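Local coordinates for protein response regulator ChrA (Corynebacterium diphtheriae, PDB 4YN8) that probably binds DNA as the transcription-regulating response regulator of a haem-sensing two-component system, joining a receiver domain to a LuxR-type helix-turn-helix domain, at residues Pro139-Leu143 and His180-Lys184; Leu151-Glu155 and Ala193-Arg198. The protein carries 1 engineered substitution. All blocks are in the same frame, centred on the assembly; numbering follows the deposited sequence.

Interaction 1. Residues Pro139-Leu143 and His180-Lys184. With SO4 (sulfate ion), chain D.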
loop_
_atom_site.group_PDB
_atom_site.type_symbol
_atom_site.label_atom_id
_atom_site.label_comp_id
_atom_site.label_asym_id
_atom_site.label_seq_id
_atom_site.Cartn_x
_atom_site.Cartn_y
_atom_site.Cartn_z
ATOM N N PRO A 139 -8.958 -11.059 -6.898
ATOM C CA PRO A 139 -10.244 -11.628 -7.333
ATOM C C PRO A 139 -10.935 -12.164 -6.121
ATOM O O PRO A 139 -10.269 -12.682 -5.204
ATOM C CB PRO A 139 -9.835 -12.734 -8.280
ATOM C CG PRO A 139 -8.457 -12.316 -8.743
ATOM C CD PRO A 139 -7.848 -11.809 -7.480
ATOM N N ARG A 140 -12.235 -11.939 -6.034
ATOM C CA ARG A 140 -12.970 -12.278 -4.816
ATOM C C ARG A 140 -13.764 -13.519 -5.119
ATOM O O ARG A 140 -14.000 -13.867 -6.283
ATOM C CB ARG A 140 -13.831 -11.110 -4.331
ATOM C CG ARG A 140 -13.092 -10.067 -3.480
ATOM C CD ARG A 140 -14.040 -9.218 -2.582
ATOM N NE ARG A 140 -14.314 -9.804 -1.249
ATOM C CZ ARG A 140 -15.102 -9.258 -0.310
ATOM N NH1 ARG A 140 -15.737 -8.108 -0.543
ATOM N NH2 ARG A 140 -15.275 -9.867 0.873
ATOM N N GLN A 141 -14.042 -14.294 -4.072
ATOM C CA GLN A 141 -14.727 -15.563 -4.259
ATOM C C GLN A 141 -16.242 -15.356 -4.462
ATOM O O GLN A 141 -16.800 -14.384 -4.027
ATOM C CB GLN A 141 -14.525 -16.459 -3.012
ATOM C CG GLN A 141 -15.174 -15.880 -1.779
ATOM C CD GLN A 141 -15.002 -16.742 -0.521
ATOM O OE1 GLN A 141 -14.454 -17.857 -0.568
ATOM N NE2 GLN A 141 -15.471 -16.210 0.620
ATOM N N ALA A 142 -16.879 -16.324 -5.063
ATOM C CA ALA A 142 -18.316 -16.265 -5.278
ATOM C C ALA A 142 -19.005 -16.341 -3.944
ATOM O O ALA A 142 -18.425 -16.817 -2.959
ATOM C CB ALA A 142 -18.728 -17.417 -6.120
ATOM N N LEU A 143 -20.243 -15.894 -3.887
ATOM C CA LEU A 143 -21.059 -16.172 -2.713
ATOM C C LEU A 143 -21.157 -17.691 -2.554
ATOM O O LEU A 143 -21.257 -18.453 -3.528
ATOM C CB LEU A 143 -22.442 -15.558 -2.912
ATOM C CG LEU A 143 -22.555 -14.055 -2.683
ATOM C CD1 LEU A 143 -24.000 -13.678 -2.605
ATOM C CD2 LEU A 143 -21.945 -13.670 -1.379
ATOM N N HIS A 180 -20.779 -10.540 5.882
ATOM C CA HIS A 180 -19.959 -10.871 4.755
ATOM C C HIS A 180 -20.741 -10.649 3.471
ATOM O O HIS A 180 -20.195 -10.137 2.502
ATOM C CB HIS A 180 -19.480 -12.295 4.803
ATOM C CG HIS A 180 -18.406 -12.585 3.806
ATOM N ND1 HIS A 180 -18.532 -13.555 2.835
ATOM C CD2 HIS A 180 -17.187 -12.017 3.614
ATOM C CE1 HIS A 180 -17.432 -13.592 2.106
ATOM N NE2 HIS A 180 -16.605 -12.659 2.550
ATOM N N ILE A 181 -22.027 -11.009 3.489
ATOM C CA ILE A 181 -22.852 -10.855 2.274
ATOM C C ILE A 181 -22.970 -9.379 1.911
ATOM O O ILE A 181 -22.821 -8.999 0.706
ATOM C CB ILE A 181 -24.264 -11.486 2.512
ATOM C CG1 ILE A 181 -24.204 -12.999 2.531
ATOM C CG2 ILE A 181 -25.264 -11.002 1.477
ATOM C CD1 ILE A 181 -25.362 -13.656 3.273
ATOM N N TYR A 182 -23.231 -8.535 2.897
ATOM C CA TYR A 182 -23.423 -7.099 2.658
ATOM C C TYR A 182 -22.166 -6.492 2.099
ATOM O O TYR A 182 -22.195 -5.634 1.206
ATOM C CB TYR A 182 -23.790 -6.381 3.968
ATOM C CG TYR A 182 -25.150 -6.682 4.552
ATOM C CD1 TYR A 182 -26.061 -7.520 3.924
ATOM C CD2 TYR A 182 -25.528 -6.121 5.756
ATOM C CE1 TYR A 182 -27.292 -7.801 4.504
ATOM C CE2 TYR A 182 -26.751 -6.378 6.310
ATOM C CZ TYR A 182 -27.616 -7.241 5.702
ATOM O OH TYR A 182 -28.825 -7.510 6.294
ATOM N N SER A 183 -21.032 -6.947 2.604
ATOM C CA SER A 183 -19.745 -6.479 2.082
ATOM C C SER A 183 -19.578 -6.870 0.589
ATOM O O SER A 183 -19.261 -6.015 -0.237
ATOM C CB SER A 183 -18.609 -6.958 2.988
ATOM O OG SER A 183 -17.382 -6.994 2.289
ATOM N N LYS A 184 -19.864 -8.116 0.232
ATOM C CA LYS A 184 -19.770 -8.603 -1.144
ATOM C C LYS A 184 -20.720 -7.876 -2.098
ATOM O O LYS A 184 -20.393 -7.679 -3.283
ATOM C CB LYS A 184 -20.078 -10.104 -1.217
ATOM C CG LYS A 184 -19.213 -10.984 -0.330
ATOM C CD LYS A 184 -17.854 -11.157 -0.928
ATOM C CE LYS A 184 -17.889 -12.253 -1.971
ATOM N NZ LYS A 184 -16.702 -12.119 -2.841
HETATM S S SO4 D . -30.042 -5.362 8.813
HETATM O O1 SO4 D . -29.738 -6.801 8.569
HETATM O O2 SO4 D . -30.816 -5.180 10.035
HETATM O O3 SO4 D . -28.680 -4.841 8.887
HETATM O O4 SO4 D . -30.833 -4.676 7.787
#
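Lys184 NZ donates a short hydrogen bond to the backbone carbonyl of Gln141, with 2.6 Å between NZ and Gln141 O. The ammonium lies in the carbonyl plane, the C=O...N angle being 150°, so a helix side chain grips the main chain of the linker directly. Equally short is the bond from Tyr182 OH to sulfate O1 (2.6 Å); Arg190 N also binds this ion, which probably comes from the crystallisation liquor. Lys184 and His180 were both modelled in two conformers, and their contacts hold for the one described. Two successive bends, at chi2 and chi3, bring Lys184 CD over one face of the Arg140 guanidinium, 3.3 Å from its plane and over its centre. The price is two like charges near each other, Arg140 NE and Lys184 NZ being 3.7 Å apart; the carbonyl of Gln141 probably offsets part of it. At the guanidinium edge, Arg140 NH1 makes a weak but fairly straight bond to Ser183 OG (3.5 Å, 166°). His180, whose ND1 is hydrogen-bonded to Glu147, approaches Arg140 from the opposite direction, its NE2 touching Arg140 NH2 at 3.5 Å with the planes 78° apart. The Gln141 side chain crosses obliquely, its amide nearly perpendicular to the imidazole. Leu143 slides CD2 past Lys184 CG at 4.0 Å. Altogether the interdomain linker is laid along helix 171-185, with Leu143 leading inward to Ile148 of helix 145-155 and to Leu202.

Interaction 2. Residues Leu151-Glu155 and Ala193-Arg198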
loop_
_atom_site.group_PDB
_atom_site.type_symbol
_atom_site.label_atom_id
_atom_site.label_comp_id
_atom_site.label_asym_id
_atom_site.label_seq_id
_atom_site.Cartn_x
_atom_site.Cartn_y
_atom_site.Cartn_z
ATOM N N LEU A 151 -29.762 -15.393 1.525
ATOM C CA LEU A 151 -30.437 -14.336 0.691
ATOM C C LEU A 151 -31.831 -14.752 0.229
ATOM O O LEU A 151 -32.789 -13.928 0.286
ATOM C CB LEU A 151 -29.558 -13.956 -0.481
ATOM C CG LEU A 151 -28.367 -13.104 -0.105
ATOM C CD1 LEU A 151 -27.348 -13.222 -1.241
ATOM C CD2 LEU A 151 -28.765 -11.652 0.135
ATOM N N GLN A 152 -31.973 -15.993 -0.204
ATOM C CA GLN A 152 -33.279 -16.514 -0.694
ATOM C C GLN A 152 -34.301 -16.457 0.434
ATOM O O GLN A 152 -35.491 -16.144 0.219
ATOM C CB GLN A 152 -33.130 -17.914 -1.219
ATOM C CG GLN A 152 -32.381 -17.930 -2.534
ATOM C CD GLN A 152 -32.037 -19.275 -3.035
ATOM O OE1 GLN A 152 -31.805 -20.223 -2.261
ATOM N NE2 GLN A 152 -32.104 -19.430 -4.330
ATOM N N ASN A 153 -33.863 -16.753 1.657
ATOM C CA ASN A 153 -34.787 -16.607 2.798
ATOM C C ASN A 153 -35.017 -15.180 3.265
ATOM O O ASN A 153 -36.147 -14.840 3.701
ATOM C CB ASN A 153 -34.338 -17.538 3.953
ATOM C CG ASN A 153 -34.562 -18.999 3.632
ATOM O OD1 ASN A 153 -33.694 -19.716 3.115
ATOM N ND2 ASN A 153 -35.742 -19.434 3.872
ATOM N N LEU A 154 -34.010 -14.320 3.154
ATOM C CA LEU A 154 -34.197 -12.903 3.435
ATOM C C LEU A 154 -35.259 -12.325 2.475
ATOM O O LEU A 154 -36.034 -11.440 2.871
ATOM C CB LEU A 154 -32.935 -12.062 3.219
ATOM C CG LEU A 154 -31.868 -11.839 4.268
ATOM C CD1 LEU A 154 -30.816 -10.888 3.685
ATOM C CD2 LEU A 154 -32.461 -11.291 5.574
ATOM N N GLU A 155 -35.241 -12.805 1.235
ATOM C CA GLU A 155 -36.211 -12.332 0.199
ATOM C C GLU A 155 -37.650 -12.660 0.616
ATOM O O GLU A 155 -38.583 -11.939 0.255
ATOM C CB GLU A 155 -35.922 -13.011 -1.135
ATOM C CG GLU A 155 -36.665 -12.369 -2.306
ATOM C CD GLU A 155 -36.495 -13.075 -3.645
ATOM O OE1 GLU A 155 -36.193 -14.302 -3.660
ATOM O OE2 GLU A 155 -36.778 -12.414 -4.703
ATOM N N ALA A 193 -29.711 -5.424 0.298
ATOM C CA ALA A 193 -29.130 -6.697 -0.074
ATOM C C ALA A 193 -30.022 -7.484 -1.025
ATOM O O ALA A 193 -29.544 -8.122 -1.968
ATOM C CB ALA A 193 -28.837 -7.554 1.142
ATOM N N ILE A 194 -31.299 -7.483 -0.746
ATOM C CA ILE A 194 -32.224 -8.187 -1.613
ATOM C C ILE A 194 -32.255 -7.540 -2.998
ATOM O O ILE A 194 -32.194 -8.254 -4.007
ATOM C CB ILE A 194 -33.654 -8.254 -1.039
ATOM C CG1 ILE A 194 -33.691 -9.132 0.228
ATOM C CG2 ILE A 194 -34.647 -8.804 -2.072
ATOM C CD1 ILE A 194 -33.278 -10.566 -0.057
ATOM N N THR A 195 -32.369 -6.220 -3.039
ATOM C CA THR A 195 -32.292 -5.504 -4.337
ATOM C C THR A 195 -31.004 -5.814 -5.101
ATOM O O THR A 195 -31.055 -6.131 -6.300
ATOM C CB THR A 195 -32.405 -3.991 -4.122
ATOM O OG1 THR A 195 -33.651 -3.752 -3.489
ATOM C CG2 THR A 195 -32.360 -3.242 -5.416
ATOM N N ALA A 196 -29.864 -5.779 -4.438
ATOM C CA ALA A 196 -28.617 -6.080 -5.111
ATOM C C ALA A 196 -28.566 -7.531 -5.590
ATOM O O ALA A 196 -28.069 -7.811 -6.668
ATOM C CB ALA A 196 -27.419 -5.783 -4.226
ATOM N N ALA A 197 -29.073 -8.460 -4.768
ATOM C CA ALA A 197 -29.033 -9.871 -5.106
ATOM C C ALA A 197 -29.929 -10.135 -6.321
ATOM O O ALA A 197 -29.615 -10.956 -7.156
ATOM C CB ALA A 197 -29.504 -10.700 -3.952
ATOM N N ARG A 198 -31.026 -9.403 -6.401
ATOM C CA ARG A 198 -31.901 -9.497 -7.595
ATOM C C ARG A 198 -31.257 -8.902 -8.864
ATOM O O ARG A 198 -31.315 -9.552 -9.928
ATOM C CB ARG A 198 -33.243 -8.806 -7.343
ATOM C CG ARG A 198 -34.096 -9.518 -6.344
ATOM C CD ARG A 198 -35.328 -8.725 -6.021
ATOM N NE ARG A 198 -36.327 -9.525 -5.320
ATOM C CZ ARG A 198 -37.417 -9.009 -4.780
ATOM N NH1 ARG A 198 -37.632 -7.694 -4.863
ATOM N NH2 ARG A 198 -38.294 -9.838 -4.226
#
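The four-helix LuxR-type DNA-binding domain is closed by packing its first helix, 145-155, against its last, 190-199, and here Glu155, Leu151 and Leu154 meet Ile194, Arg198 and two alanines. The short segments cross at -119° with axes 9.9 Å apart. Ile194 is the wedge: its CD1 reaches the backbone of the opposing helix, 3.2 Å from Glu155 N and 3.4 Å from Leu151 O, and also touches Leu154 CB at 3.6 Å. On the outer side two N-H groups of Arg198 converge on a single oxygen in a side-on salt bridge, NE and NH2 each 3.0 Å from Glu155 OE2. That oxygen lies in the guanidinium plane but is approached on its anti side, the donors somewhat out of the carboxylate plane and the carboxylate and guanidinium planes 64° apart. The carboxylate gets there on an extended chain, CG standing opposite the backbone N (chi1 -168°), and Ile194 CG2 lies against one face of the guanidinium. Deeper in, Leu151 CD2 settles against the small methyls of Ala193 and Ala197, at 4.2 Å from Ala193 CB. Leu151 continues this core to Leu185 of helix 171-185, and Leu154 reaches Leu163 of helix 160-167 and Leu178 of helix 171-185.

The surface contact of interaction 1 adjoins the partly buried packing of interaction 2 through Leu143, Ile181 and Tyr182. The centres of the two are 14 Å apart, their segments alternate along the chain, and helices 171-185 and 190-199, which supply the second segment of each, are consecutive. Three packing contacts connect them: Leu143 CD1 to Leu151 CD1 at 3.6 Å, Tyr182 CE1 to Ala193 CB at 3.7 Å, and Ile181 CG2 to Leu151 CD2 at 3.8 Å. Leu151 thus meets residues of both segments of interaction 1. A bound magnesium ion lies about 4 Å from the side chain of Glu155, at the interaction 2 end of the pair.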